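Local coordinates for protein lipase (Penicillium expansum, PDB 3G7N) that hydrolyses triacylglycerols and other acylglycerol lipids as a secreted alkaline lipase, releasing free fatty acids, at residues Val60-Ser65 and Asp108-Glu113; Val87-Asp92 and Thr138-Val143; Arg97-Pro102 and Gly134-Ser139. All coordinates share one frame; numbering follows the deposited sequence.

Contact 1: Val60-Ser65 and Asp108-Glu113; sequences VIMRGS and DTIITE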
loop_
_atom_site.group_PDB
_atom_site.type_symbol
_atom_site.label_atom_id
_atom_site.label_comp_id
_atom_site.label_asym_id
_atom_site.label_seq_id
_atom_site.Cartn_x
_atom_site.Cartn_y
_atom_site.Cartn_z
ATOM N N VAL A 60 4.897 8.546 0.140
ATOM C CA VAL A 60 3.663 8.607 -0.650
ATOM C C VAL A 60 2.578 7.827 0.086
ATOM O O VAL A 60 2.705 6.605 0.276
ATOM C CB VAL A 60 3.873 7.981 -2.043
ATOM C CG1 VAL A 60 2.581 8.018 -2.844
ATOM C CG2 VAL A 60 5.023 8.690 -2.809
ATOM N N ILE A 61 1.543 8.527 0.536
ATOM C CA ILE A 61 0.524 7.920 1.399
ATOM C C ILE A 61 -0.804 8.000 0.657
ATOM O O ILE A 61 -1.274 9.096 0.336
ATOM C CB ILE A 61 0.394 8.670 2.729
ATOM C CG1 ILE A 61 1.745 8.802 3.443
ATOM C CG2 ILE A 61 -0.598 7.952 3.641
ATOM C CD1 ILE A 61 1.720 9.769 4.628
ATOM N N MET A 62 -1.357 6.845 0.307
ATOM C CA MET A 62 -2.576 6.798 -0.493
ATOM C C MET A 62 -3.784 6.480 0.365
ATOM O O MET A 62 -3.747 5.586 1.210
ATOM C CB MET A 62 -2.453 5.747 -1.584
ATOM C CG MET A 62 -1.304 6.043 -2.585
ATOM S SD MET A 62 -1.296 7.730 -3.277
ATOM C CE MET A 62 -2.817 7.705 -4.234
ATOM N N ARG A 63 -4.876 7.181 0.099
ATOM C CA ARG A 63 -6.136 6.907 0.797
ATOM C C ARG A 63 -6.852 5.749 0.136
ATOM O O ARG A 63 -6.916 5.683 -1.100
ATOM C CB ARG A 63 -7.019 8.149 0.827
ATOM C CG ARG A 63 -8.178 8.027 1.816
ATOM C CD ARG A 63 -9.168 9.142 1.616
ATOM N NE ARG A 63 -9.939 8.915 0.404
ATOM C CZ ARG A 63 -10.669 9.841 -0.199
ATOM N NH1 ARG A 63 -11.009 10.946 0.457
ATOM N NH2 ARG A 63 -11.232 9.567 -1.362
ATOM N N GLY A 64 -7.576 4.963 0.939
ATOM C CA GLY A 64 -8.611 4.063 0.419
ATOM C C GLY A 64 -9.883 4.796 -0.028
ATOM O O GLY A 64 -9.917 6.028 -0.147
ATOM N N SER A 65 -10.896 4.022 -0.424
ATOM C CA SER A 65 -12.182 4.596 -0.850
ATOM C C SER A 65 -12.862 5.257 0.345
ATOM O O SER A 65 -12.713 4.807 1.468
ATOM C CB SER A 65 -13.087 3.518 -1.431
ATOM O OG SER A 65 -12.352 2.547 -2.156
ATOM N N ASP A 108 1.943 10.830 -12.558
ATOM C CA ASP A 108 2.926 11.839 -12.956
ATOM C C ASP A 108 3.061 12.946 -11.904
ATOM O O ASP A 108 4.173 13.400 -11.632
ATOM C CB ASP A 108 2.586 12.460 -14.317
ATOM C CG ASP A 108 2.843 11.519 -15.476
ATOM O OD1 ASP A 108 3.796 10.725 -15.402
ATOM O OD2 ASP A 108 2.347 11.838 -16.581
ATOM N N THR A 109 1.950 13.323 -11.280
ATOM C CA THR A 109 1.984 14.292 -10.196
ATOM C C THR A 109 2.835 13.790 -9.031
ATOM O O THR A 109 3.658 14.531 -8.499
ATOM C CB THR A 109 0.569 14.614 -9.716
ATOM O OG1 THR A 109 -0.196 15.113 -10.823
ATOM C CG2 THR A 109 0.596 15.677 -8.632
ATOM N N ILE A 110 2.655 12.532 -8.649
ATOM C CA ILE A 110 3.406 11.965 -7.540
ATOM C C ILE A 110 4.890 11.847 -7.898
ATOM O O ILE A 110 5.743 12.265 -7.109
ATOM C CB ILE A 110 2.817 10.602 -7.141
ATOM C CG1 ILE A 110 1.449 10.810 -6.495
ATOM C CG2 ILE A 110 3.750 9.884 -6.197
ATOM C CD1 ILE A 110 0.652 9.539 -6.247
ATOM N N ILE A 111 5.217 11.288 -9.066
ATOM C CA ILE A 111 6.614 11.173 -9.464
ATOM C C ILE A 111 7.307 12.545 -9.493
ATOM O O ILE A 111 8.436 12.691 -9.033
ATOM C CB ILE A 111 6.760 10.444 -10.831
ATOM C CG1 ILE A 111 6.196 9.019 -10.750
ATOM C CG2 ILE A 111 8.214 10.413 -11.262
ATOM C CD1 ILE A 111 6.825 8.131 -9.698
ATOM N N THR A 112 6.619 13.546 -10.013
ATOM C CA THR A 112 7.179 14.898 -10.074
ATOM C C THR A 112 7.493 15.452 -8.688
ATOM O O THR A 112 8.564 16.004 -8.454
ATOM C CB THR A 112 6.232 15.850 -10.826
ATOM O OG1 THR A 112 6.123 15.414 -12.188
ATOM C CG2 THR A 112 6.775 17.279 -10.828
ATOM N N GLU A 113 6.589 15.252 -7.738
ATOM C CA GLU A 113 6.810 15.761 -6.392
ATOM C C GLU A 113 7.899 14.969 -5.685
ATOM O O GLU A 113 8.763 15.553 -5.017
ATOM C CB GLU A 113 5.514 15.743 -5.576
ATOM C CG GLU A 113 5.698 16.200 -4.136
ATOM C CD GLU A 113 6.095 17.669 -3.991
ATOM O OE1 GLU A 113 6.035 18.430 -4.983
ATOM O OE2 GLU A 113 6.314 18.103 -2.841
#
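V60 lays its two methyl groups across the CG2 branch of I110, the side chains crossing obliquely with V60 CG2 3.8 Å from I110 CG2 and V60 CG1 only slightly farther from it. The other branch of I110 meets the sulfur of M62 tip to tip, I110 CD1 to M62 SD being 4.0 Å, while CD1 still brushes V60 CG1. The torsions of the isoleucine direct the two branches. CG2, anti to the backbone N, is turned to V60, while CG1 swings to the side of that N (chi1 -70°), and the extended chi2 of 171° carries CD1 toward the sulfur.

The arrangement illustrates how a helix is laid on a sheet in a beta-alpha-beta crossover of the alpha/beta-hydrolase fold: from strand 57-62, after a long connection that includes the two-stranded sheet 79-80/95-96, the chain runs through helix 97-120 into the parallel neighbouring strand 125-131. V60 points at the helix, and M62 reaches it through a chain bent at both chi2 and chi3, with SD doing the touching, whereas I61 touches A21 of helix 8-23. Cutting I110 back to an alanine would remove CG2 and CD1, and would probably open a gap between strand and helix in which V60 CG2 and M62 SD lose their contact across it. W103, two turns earlier on the same helix as I110, also touches both M62 and I110, and I38 of strand 32-40 lies against I110 as well.

Contact 2: Val87-Asp92 and Thr138-Val143; sequences VTFPSD and TSIAHV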
loop_
_atom_site.group_PDB
_atom_site.type_symbol
_atom_site.label_atom_id
_atom_site.label_comp_id
_atom_site.label_asym_id
_atom_site.label_seq_id
_atom_site.Cartn_x
_atom_site.Cartn_y
_atom_site.Cartn_z
ATOM N N VAL A 87 8.248 3.608 -16.292
ATOM C CA VAL A 87 8.128 2.182 -16.005
ATOM C C VAL A 87 8.155 1.376 -17.302
ATOM O O VAL A 87 7.450 1.712 -18.253
ATOM C CB VAL A 87 6.805 1.850 -15.260
ATOM C CG1 VAL A 87 6.724 0.367 -14.950
ATOM C CG2 VAL A 87 6.684 2.702 -13.995
ATOM N N THR A 88 8.974 0.332 -17.332
ATOM C CA THR A 88 8.988 -0.579 -18.479
ATOM C C THR A 88 8.415 -1.937 -18.061
ATOM O O THR A 88 9.088 -2.748 -17.443
ATOM C CB THR A 88 10.405 -0.741 -19.056
ATOM O OG1 THR A 88 10.921 0.550 -19.421
ATOM C CG2 THR A 88 10.366 -1.622 -20.304
ATOM N N PHE A 89 7.164 -2.178 -18.446
ATOM C CA PHE A 89 6.479 -3.426 -18.077
ATOM C C PHE A 89 6.792 -4.512 -19.100
ATOM O O PHE A 89 6.553 -4.297 -20.298
ATOM C CB PHE A 89 4.959 -3.222 -18.056
ATOM C CG PHE A 89 4.464 -2.379 -16.906
ATOM C CD1 PHE A 89 4.317 -2.926 -15.640
ATOM C CD2 PHE A 89 4.044 -1.080 -17.127
ATOM C CE1 PHE A 89 3.771 -2.170 -14.600
ATOM C CE2 PHE A 89 3.468 -0.328 -16.098
ATOM C CZ PHE A 89 3.265 -0.915 -14.862
ATOM N N PRO A 90 7.083 -5.732 -18.626
ATOM C CA PRO A 90 7.098 -6.846 -19.578
ATOM C C PRO A 90 5.752 -7.025 -20.252
ATOM O O PRO A 90 4.700 -6.759 -19.649
ATOM C CB PRO A 90 7.425 -8.052 -18.707
ATOM C CG PRO A 90 8.269 -7.468 -17.588
ATOM C CD PRO A 90 7.687 -6.098 -17.334
ATOM N N SER A 91 5.778 -7.592 -21.458
ATOM C CA SER A 91 4.602 -7.682 -22.315
ATOM C C SER A 91 3.432 -8.438 -21.682
ATOM O O SER A 91 2.290 -8.271 -22.114
ATOM C CB SER A 91 4.978 -8.350 -23.654
ATOM O OG SER A 91 5.331 -9.714 -23.458
ATOM N N ASP A 92 3.745 -9.424 -20.857
ATOM C CA ASP A 92 2.705 -10.287 -20.305
ATOM C C ASP A 92 2.039 -9.749 -19.032
ATOM O O ASP A 92 1.048 -10.303 -18.574
ATOM C CB ASP A 92 3.191 -11.728 -20.121
ATOM C CG ASP A 92 4.431 -11.832 -19.246
ATOM O OD1 ASP A 92 5.155 -10.820 -19.081
ATOM O OD2 ASP A 92 4.748 -12.957 -18.811
ATOM N N THR A 138 -0.822 1.274 -3.350
ATOM C CA THR A 138 0.557 1.192 -2.894
ATOM C C THR A 138 1.291 0.043 -3.582
ATOM O O THR A 138 2.509 0.149 -3.847
ATOM C CB THR A 138 0.575 1.007 -1.370
ATOM O OG1 THR A 138 0.096 2.198 -0.753
ATOM C CG2 THR A 138 1.969 0.722 -0.823
ATOM N N SER A 139 0.586 -1.026 -3.950
ATOM C CA SER A 139 1.237 -2.132 -4.645
ATOM C C SER A 139 1.682 -1.762 -6.050
ATOM O O SER A 139 2.664 -2.336 -6.554
ATOM C CB SER A 139 0.371 -3.403 -4.617
ATOM O OG SER A 139 -0.690 -3.361 -5.545
ATOM N N ILE A 140 1.021 -0.800 -6.680
ATOM C CA ILE A 140 1.525 -0.244 -7.926
ATOM C C ILE A 140 2.510 0.887 -7.681
ATOM O O ILE A 140 3.530 0.971 -8.384
ATOM C CB ILE A 140 0.382 0.139 -8.915
ATOM C CG1 ILE A 140 0.972 0.674 -10.230
ATOM C CG2 ILE A 140 -0.641 1.063 -8.291
ATOM C CD1 ILE A 140 1.808 -0.353 -11.000
ATOM N N ALA A 141 2.268 1.727 -6.666
ATOM C CA ALA A 141 3.246 2.759 -6.299
ATOM C C ALA A 141 4.642 2.206 -6.066
ATOM O O ALA A 141 5.640 2.818 -6.468
ATOM C CB ALA A 141 2.785 3.533 -5.059
ATOM N N HIS A 142 4.727 1.042 -5.450
ATOM C CA HIS A 142 6.006 0.402 -5.187
ATOM C C HIS A 142 6.807 0.224 -6.489
ATOM O O HIS A 142 7.987 0.574 -6.573
ATOM C CB HIS A 142 5.780 -0.957 -4.516
ATOM C CG HIS A 142 7.047 -1.678 -4.192
ATOM N ND1 HIS A 142 7.854 -1.305 -3.143
ATOM C CD2 HIS A 142 7.662 -2.721 -4.807
ATOM C CE1 HIS A 142 8.920 -2.089 -3.124
ATOM N NE2 HIS A 142 8.808 -2.979 -4.094
ATOM N N VAL A 143 6.147 -0.303 -7.510
ATOM C CA VAL A 143 6.783 -0.522 -8.807
ATOM C C VAL A 143 7.055 0.799 -9.534
ATOM O O VAL A 143 8.136 0.998 -10.087
ATOM C CB VAL A 143 5.905 -1.452 -9.685
ATOM C CG1 VAL A 143 6.421 -1.520 -11.112
ATOM C CG2 VAL A 143 5.851 -2.845 -9.083
#
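A chi1 of -71° sets the ring of F89 beside its own backbone N, anti to the carbonyl carbon, and brings its far edge to I140, whose CG1 stands anti to the backbone N (chi1 -178°) and whose chi2 of 63° turns CD1 to meet it. The two side chains cross at about a right angle: I140 CD1 lies at the ring edge, close to the ring plane, with F89 CZ 4.2 Å away. V143, one turn further along the helix, approaches the same ring obliquely, V143 CG1 being 4.4 Å from F89 CE1.

V87 completes the cluster from the loop side. Its CG1 does double work, touching V143 CG1 at 4.3 Å while also sitting 3.5 Å above the plane of the F89 ring, over its centre, in the manner of a CH-pi contact. One methyl thus covers a ring face and extends the apolar surface offered to the helix.

The example is one of an irregular segment fastened to a regular one. Residues 87-92 belong to the loop between strands 79-80 and 95-96, and it is the flank of helix 133-148 carrying I140 and V143 that receives them; H142, next to V143 in sequence, hydrogen-bonds through ND1 to S156 OG of strand 154-159 in the central sheet. Helix 167-175 adds to the same apolar cluster, with F172 touching F89 and V143, and W169 touching I140.

No hydrogen bond joins the two segments. Their attachment is made by methyl groups and one aromatic ring at ordinary van der Waals separations, so it probably rests on shape fit and the burial of apolar surface, with no directional polar bond between these two segments.

Contact 3: Arg97-Pro102 and Gly134-Ser139; sequences RGVHRP and GGALTS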
loop_
_atom_site.group_PDB
_atom_site.type_symbol
_atom_site.label_atom_id
_atom_site.label_comp_id
_atom_site.label_asym_id
_atom_site.label_seq_id
_atom_site.Cartn_x
_atom_site.Cartn_y
_atom_site.Cartn_z
ATOM N N ARG A 97 -8.040 -2.799 -14.250
ATOM C CA ARG A 97 -8.276 -1.414 -14.604
ATOM C C ARG A 97 -8.664 -0.601 -13.372
ATOM O O ARG A 97 -8.353 0.586 -13.270
ATOM C CB ARG A 97 -9.354 -1.304 -15.687
ATOM C CG ARG A 97 -9.553 0.118 -16.171
ATOM C CD ARG A 97 -10.667 0.238 -17.210
ATOM N NE ARG A 97 -10.309 -0.381 -18.478
ATOM C CZ ARG A 97 -10.955 -1.415 -19.008
ATOM N NH1 ARG A 97 -11.969 -1.976 -18.357
ATOM N NH2 ARG A 97 -10.600 -1.880 -20.197
ATOM N N GLY A 98 -9.415 -1.210 -12.458
ATOM C CA GLY A 98 -9.864 -0.509 -11.261
ATOM C C GLY A 98 -8.773 -0.022 -10.330
ATOM O O GLY A 98 -9.053 0.776 -9.434
ATOM N N VAL A 99 -7.540 -0.488 -10.525
ATOM C CA VAL A 99 -6.385 0.061 -9.806
ATOM C C VAL A 99 -5.462 0.835 -10.741
ATOM O O VAL A 99 -4.976 1.903 -10.379
ATOM C CB VAL A 99 -5.619 -1.042 -9.052
ATOM C CG1 VAL A 99 -4.391 -0.470 -8.338
ATOM C CG2 VAL A 99 -6.548 -1.712 -8.054
ATOM N N HIS A 100 -5.209 0.320 -11.947
ATOM C CA HIS A 100 -4.402 1.069 -12.900
ATOM C C HIS A 100 -4.980 2.430 -13.224
ATOM O O HIS A 100 -4.226 3.410 -13.341
ATOM C CB HIS A 100 -4.164 0.254 -14.171
ATOM C CG HIS A 100 -3.396 0.998 -15.226
ATOM N ND1 HIS A 100 -2.021 1.105 -15.225
ATOM C CD2 HIS A 100 -3.833 1.813 -16.208
ATOM C CE1 HIS A 100 -1.642 1.856 -16.249
ATOM N NE2 HIS A 100 -2.723 2.237 -16.902
ATOM N N ARG A 101 -6.290 2.512 -13.404
ATOM C CA ARG A 101 -6.883 3.787 -13.770
ATOM C C ARG A 101 -6.653 4.889 -12.726
ATOM O O ARG A 101 -6.145 5.962 -13.066
ATOM C CB ARG A 101 -8.368 3.639 -14.125
ATOM C CG ARG A 101 -9.005 4.916 -14.628
ATOM C CD ARG A 101 -10.238 4.597 -15.489
ATOM N NE ARG A 101 -11.024 5.800 -15.758
ATOM C CZ ARG A 101 -11.964 6.272 -14.945
ATOM N NH1 ARG A 101 -12.303 5.591 -13.859
ATOM N NH2 ARG A 101 -12.622 7.380 -15.260
ATOM N N PRO A 102 -7.042 4.650 -11.462
ATOM C CA PRO A 102 -6.772 5.695 -10.460
ATOM C C PRO A 102 -5.279 5.973 -10.280
ATOM O O PRO A 102 -4.900 7.126 -10.168
ATOM C CB PRO A 102 -7.401 5.139 -9.175
ATOM C CG PRO A 102 -7.615 3.660 -9.429
ATOM C CD PRO A 102 -7.889 3.576 -10.922
ATOM N N GLY A 134 -6.255 1.994 -0.948
ATOM C CA GLY A 134 -4.966 2.655 -0.766
ATOM C C GLY A 134 -3.792 1.689 -0.722
ATOM O O GLY A 134 -2.676 2.037 -1.134
ATOM N N GLY A 135 -4.014 0.498 -0.191
ATOM C CA GLY A 135 -3.010 -0.572 -0.227
ATOM C C GLY A 135 -2.818 -1.180 -1.603
ATOM O O GLY A 135 -1.692 -1.382 -2.052
ATOM N N ALA A 136 -3.920 -1.350 -2.331
ATOM C CA ALA A 136 -3.820 -1.805 -3.719
ATOM C C ALA A 136 -3.055 -0.759 -4.529
ATOM O O ALA A 136 -2.195 -1.102 -5.368
ATOM C CB ALA A 136 -5.215 -2.064 -4.307
ATOM N N LEU A 137 -3.353 0.520 -4.317
ATOM C CA LEU A 137 -2.609 1.580 -4.986
ATOM C C LEU A 137 -1.128 1.545 -4.618
ATOM O O LEU A 137 -0.271 1.759 -5.479
ATOM C CB LEU A 137 -3.210 2.960 -4.689
ATOM C CG LEU A 137 -4.595 3.209 -5.305
ATOM C CD1 LEU A 137 -5.309 4.390 -4.630
ATOM C CD2 LEU A 137 -4.475 3.413 -6.810
ATOM N N THR A 138 -0.822 1.274 -3.350
ATOM C CA THR A 138 0.557 1.192 -2.894
ATOM C C THR A 138 1.291 0.043 -3.582
ATOM O O THR A 138 2.509 0.149 -3.847
ATOM C CB THR A 138 0.575 1.007 -1.370
ATOM O OG1 THR A 138 0.096 2.198 -0.753
ATOM C CG2 THR A 138 1.969 0.722 -0.823
ATOM N N SER A 139 0.586 -1.026 -3.950
ATOM C CA SER A 139 1.237 -2.132 -4.645
ATOM C C SER A 139 1.682 -1.762 -6.050
ATOM O O SER A 139 2.664 -2.336 -6.554
ATOM C CB SER A 139 0.371 -3.403 -4.617
ATOM O OG SER A 139 -0.690 -3.361 -5.545
#
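The flat peptide group that joins A136 to L137 carries V99 on one face: V99 CG1 lies over its carbonyl, 3.7 Å from A136 O. The same oxygen takes a hydrogen bond from S139 OG, whose approach is tilted 18° from the carbonyl plane, with 2.7 Å between S139 OG and A136 O. The pyrrolidine ring of P102 presents its CB–CG side to L137, the side chains crossing at about a right angle, and L137 CD2 is 4.1 Å from P102 CG.

V99 divides its methyls between targets. With CG1 anti to the backbone N (chi1 178°), that branch rests on the carbonyl while CG2 turns to the methyl of A136, V99 CG2 to A136 CB being 4.0 Å. L137 CD2 packs against both V99 O and the proline ring. P102 also marks a kink, since its N makes no hydrogen bond to the preceding turn. The axes of these short segments stand 9.6 Å apart at an angle of 74°.

At the start of helix 133-148, G134 belongs to the GxSxG sequence around the nucleophile S132. Here the N-terminal part of helix 97-120 packs on the first turns of the helix that follows the nucleophile elbow, the strand-turn-helix feature characteristic of the alpha/beta-hydrolase fold to which this class 3 lipase belongs.

Helix 133-148 and helix 97-120 tie the three sites together. Contacts 2 and 3 share T138 and S139, and their side chains meet where I140 CG2 lies 4.1 Å from V99 CG1. Contact 1 reaches contact 3 through the methionine: M62 CB is 3.7 Å from G134 O, and M62 CE is 4.2 Å from L137 CD1. W103 of helix 97-120 adds a common neighbour, touching M62 and I110 of contact 1 and I140 of contact 2. Of the distances to the nucleophile S132, that of A136 in contact 3 is the shorter, about 7 Å against about 10 Å for M62, side chain to side chain; the A136 side chain is about 9 Å from that of H241.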